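Local coordinates for protein trilobed Protease (Pyrococcus furiosus, PDB 2GOP) that supplies the beta-propeller domain of an archaeal protease, a ring of blades with an open Velcro topology that probably helps govern substrate access, at residues Ala221-Gly233 with Gly264-Tyr276. Numbering follows the deposited sequence. Where two conformers were deposited one is given.
Sequences AVDSDGERILLYG and GVGQAKIKDGKVY
Leu-230, Asp-225 and Tyr-232 meet the strand 264-271 where two successive four-stranded blades of the beta-propeller pack face to face, each contributing its first two strands. Ile-270 buries the largest area of any residue in this contact. Its CB carries CG2 against the backbone, 3.5 Å from Asp-225 N; CG1, anti to its own N (chi1 -172°), passes 3.6 Å from Asp-225 OD2; CD1 ends 3.7 Å from Arg-228 CB. Further along the strand, Leu-230 rests CD2 on Ala-268 CB and meets Val-275 tip to tip through CD1. Two aspartates of the first blade grip backbone amides of the second. Asp-223 OD2 takes Ile-270 N-H on its anti side but tilted out of the carboxylate plane, 2.9 Å away and nearly straight (164°). Asp-225 divides its carboxylate: OD1 accepts from Glu-227 N and Arg-228 N, fixing its own turn, while OD2 receives Gly-273 N at 2.7 Å, in the type I' turn 271-274. With an alanine in place of Asp-225, all three amides would lose this acceptor, and the two turns would probably no longer be tied together. At the other end Tyr-232 CE1 lies 3.8 Å from Val-265 CG1, and its OH donates to Val-265 O at 2.8 Å, from above the carbonyl plane.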
# COMPACT_ATOMS: atom_id res chain seq x y z
N ALA A 221 9.12 -3.59 12.14
CA ALA A 221 10.52 -3.98 12.01
C ALA A 221 10.77 -4.50 10.60
O ALA A 221 10.03 -5.36 10.11
CB ALA A 221 10.86 -5.07 13.07
N VAL A 222 11.81 -3.97 9.95
CA VAL A 222 12.15 -4.38 8.58
C VAL A 222 13.49 -5.10 8.47
O VAL A 222 13.72 -5.77 7.47
CB VAL A 222 12.12 -3.19 7.58
CG1 VAL A 222 10.68 -2.73 7.36
CG2 VAL A 222 13.03 -2.04 8.06
N ASP A 223 14.38 -4.96 9.45
CA ASP A 223 15.70 -5.60 9.40
C ASP A 223 16.37 -5.56 10.76
O ASP A 223 15.98 -4.79 11.61
CB ASP A 223 16.61 -4.89 8.37
CG ASP A 223 17.74 -5.76 7.87
OD1 ASP A 223 17.75 -6.98 8.18
OD2 ASP A 223 18.63 -5.22 7.17
N SER A 224 17.39 -6.39 10.94
CA SER A 224 18.20 -6.39 12.15
C SER A 224 19.63 -6.76 11.79
O SER A 224 19.84 -7.57 10.89
CB SER A 224 17.65 -7.42 13.15
OG SER A 224 18.56 -7.61 14.23
N ASP A 225 20.61 -6.17 12.48
CA ASP A 225 22.01 -6.61 12.35
C ASP A 225 22.48 -7.51 13.50
O ASP A 225 23.68 -7.75 13.66
CB ASP A 225 22.96 -5.40 12.16
CG ASP A 225 22.98 -4.45 13.36
OD1 ASP A 225 22.46 -4.78 14.45
OD2 ASP A 225 23.54 -3.35 13.18
N GLY A 226 21.53 -8.01 14.30
CA GLY A 226 21.85 -8.84 15.47
C GLY A 226 21.85 -8.07 16.77
O GLY A 226 21.76 -8.66 17.85
N GLU A 227 21.95 -6.75 16.68
CA GLU A 227 22.00 -5.86 17.83
C GLU A 227 20.93 -4.78 17.72
O GLU A 227 20.07 -4.65 18.60
CB GLU A 227 23.40 -5.25 17.95
CG GLU A 227 24.51 -6.27 18.23
CD GLU A 227 24.29 -7.05 19.53
OE1 GLU A 227 23.58 -6.55 20.42
OE2 GLU A 227 24.85 -8.16 19.68
N ARG A 228 20.98 -4.04 16.61
CA ARG A 228 20.04 -2.96 16.34
C ARG A 228 18.91 -3.44 15.45
O ARG A 228 19.14 -4.20 14.52
CB ARG A 228 20.74 -1.78 15.67
CG ARG A 228 21.58 -0.95 16.63
CD ARG A 228 22.23 0.23 15.93
NE ARG A 228 23.14 0.93 16.83
CZ ARG A 228 23.93 1.95 16.48
NH1 ARG A 228 23.93 2.42 15.23
NH2 ARG A 228 24.73 2.49 17.39
N ILE A 229 17.71 -2.98 15.73
CA ILE A 229 16.54 -3.31 14.93
C ILE A 229 16.13 -2.07 14.15
O ILE A 229 16.02 -0.96 14.71
CB ILE A 229 15.38 -3.84 15.81
CG1 ILE A 229 15.78 -5.20 16.40
CG2 ILE A 229 14.10 -3.99 15.01
CD1 ILE A 229 14.88 -5.72 17.58
N LEU A 230 15.95 -2.25 12.85
CA LEU A 230 15.56 -1.15 11.97
C LEU A 230 14.04 -1.18 11.79
O LEU A 230 13.48 -2.20 11.40
CB LEU A 230 16.27 -1.30 10.62
CG LEU A 230 16.00 -0.18 9.59
CD1 LEU A 230 16.50 1.18 10.15
CD2 LEU A 230 16.65 -0.54 8.24
N LEU A 231 13.40 -0.05 12.06
CA LEU A 231 11.96 0.09 12.00
C LEU A 231 11.57 1.08 10.90
O LEU A 231 12.28 2.06 10.64
CB LEU A 231 11.39 0.52 13.37
CG LEU A 231 11.84 -0.32 14.59
CD1 LEU A 231 11.83 0.53 15.87
CD2 LEU A 231 10.97 -1.54 14.77
N TYR A 232 10.46 0.78 10.24
CA TYR A 232 9.96 1.56 9.11
C TYR A 232 8.52 2.00 9.39
O TYR A 232 7.69 1.18 9.78
CB TYR A 232 9.99 0.67 7.87
CG TYR A 232 9.64 1.32 6.55
CD1 TYR A 232 10.61 1.97 5.79
CD2 TYR A 232 8.36 1.21 6.00
CE1 TYR A 232 10.31 2.53 4.54
CE2 TYR A 232 8.06 1.76 4.76
CZ TYR A 232 9.04 2.42 4.03
OH TYR A 232 8.74 2.98 2.79
N GLY A 233 8.22 3.28 9.22
CA GLY A 233 6.85 3.76 9.42
C GLY A 233 6.75 5.23 9.71
O GLY A 233 7.61 6.00 9.32
N GLY A 264 10.42 10.63 0.61
CA GLY A 264 10.00 9.25 0.77
C GLY A 264 11.18 8.28 0.80
O GLY A 264 12.17 8.48 0.10
N VAL A 265 11.06 7.25 1.63
CA VAL A 265 12.05 6.18 1.73
C VAL A 265 11.54 4.94 1.02
O VAL A 265 10.39 4.60 1.16
CB VAL A 265 12.33 5.80 3.23
CG1 VAL A 265 13.31 4.61 3.33
CG2 VAL A 265 12.86 6.99 4.00
N GLY A 266 12.39 4.28 0.25
CA GLY A 266 12.05 3.00 -0.36
C GLY A 266 12.48 1.86 0.54
O GLY A 266 11.98 1.71 1.64
N GLN A 267 13.45 1.07 0.09
CA GLN A 267 13.95 -0.07 0.83
C GLN A 267 15.08 0.40 1.77
O GLN A 267 15.77 1.36 1.47
CB GLN A 267 14.45 -1.13 -0.15
CG GLN A 267 14.97 -2.41 0.48
CD GLN A 267 15.70 -3.33 -0.50
OE1 GLN A 267 15.80 -3.04 -1.70
NE2 GLN A 267 16.24 -4.43 0.01
N ALA A 268 15.26 -0.30 2.89
CA ALA A 268 16.28 0.03 3.88
C ALA A 268 16.79 -1.25 4.53
O ALA A 268 16.03 -2.17 4.77
CB ALA A 268 15.69 0.97 4.95
N LYS A 269 18.09 -1.30 4.82
CA LYS A 269 18.73 -2.45 5.44
C LYS A 269 19.76 -1.95 6.44
O LYS A 269 20.27 -0.86 6.28
CB LYS A 269 19.38 -3.34 4.38
CG LYS A 269 18.38 -4.04 3.48
CD LYS A 269 19.04 -4.93 2.44
CE LYS A 269 18.08 -6.02 1.94
NZ LYS A 269 18.33 -6.47 0.53
N ILE A 270 20.05 -2.74 7.46
CA ILE A 270 21.03 -2.36 8.48
C ILE A 270 22.11 -3.42 8.51
O ILE A 270 21.83 -4.61 8.54
CB ILE A 270 20.38 -2.18 9.89
CG1 ILE A 270 21.39 -1.60 10.89
CG2 ILE A 270 19.80 -3.49 10.43
CD1 ILE A 270 20.74 -0.93 12.10
N LYS A 271 23.36 -2.98 8.49
CA LYS A 271 24.50 -3.87 8.56
C LYS A 271 25.62 -3.23 9.35
O LYS A 271 26.06 -2.12 9.04
CB LYS A 271 25.00 -4.23 7.16
CG LYS A 271 26.31 -4.99 7.21
CD LYS A 271 26.42 -6.08 6.18
CE LYS A 271 27.69 -6.87 6.44
NZ LYS A 271 27.69 -7.43 7.82
N ASP A 272 26.09 -3.93 10.39
CA ASP A 272 27.14 -3.40 11.25
C ASP A 272 26.79 -2.00 11.75
O ASP A 272 27.64 -1.10 11.76
CB ASP A 272 28.50 -3.38 10.52
CG ASP A 272 29.01 -4.78 10.19
OD1 ASP A 272 28.55 -5.76 10.82
OD2 ASP A 272 29.88 -4.89 9.29
N GLY A 273 25.52 -1.81 12.12
CA GLY A 273 25.04 -0.55 12.68
C GLY A 273 24.89 0.59 11.70
O GLY A 273 24.54 1.69 12.09
N LYS A 274 25.16 0.34 10.42
CA LYS A 274 25.00 1.34 9.39
C LYS A 274 23.74 1.01 8.60
O LYS A 274 23.46 -0.15 8.34
CB LYS A 274 26.22 1.39 8.47
CG LYS A 274 27.50 1.84 9.17
CD LYS A 274 28.71 1.71 8.25
CE LYS A 274 30.03 1.96 8.99
NZ LYS A 274 31.19 2.12 8.03
N VAL A 275 23.01 2.04 8.21
CA VAL A 275 21.74 1.86 7.56
C VAL A 275 21.88 2.29 6.11
O VAL A 275 22.35 3.39 5.82
CB VAL A 275 20.61 2.64 8.27
CG1 VAL A 275 19.30 2.55 7.49
CG2 VAL A 275 20.42 2.10 9.69
N TYR A 276 21.48 1.39 5.22
CA TYR A 276 21.54 1.59 3.80
C TYR A 276 20.10 1.73 3.33
O TYR A 276 19.25 0.91 3.68
CB TYR A 276 22.20 0.36 3.14
CG TYR A 276 23.64 0.12 3.58
CD1 TYR A 276 23.92 -0.47 4.80
CD2 TYR A 276 24.70 0.45 2.76
CE1 TYR A 276 25.23 -0.69 5.20
CE2 TYR A 276 26.02 0.23 3.15
CZ TYR A 276 26.27 -0.35 4.36
OH TYR A 276 27.58 -0.57 4.76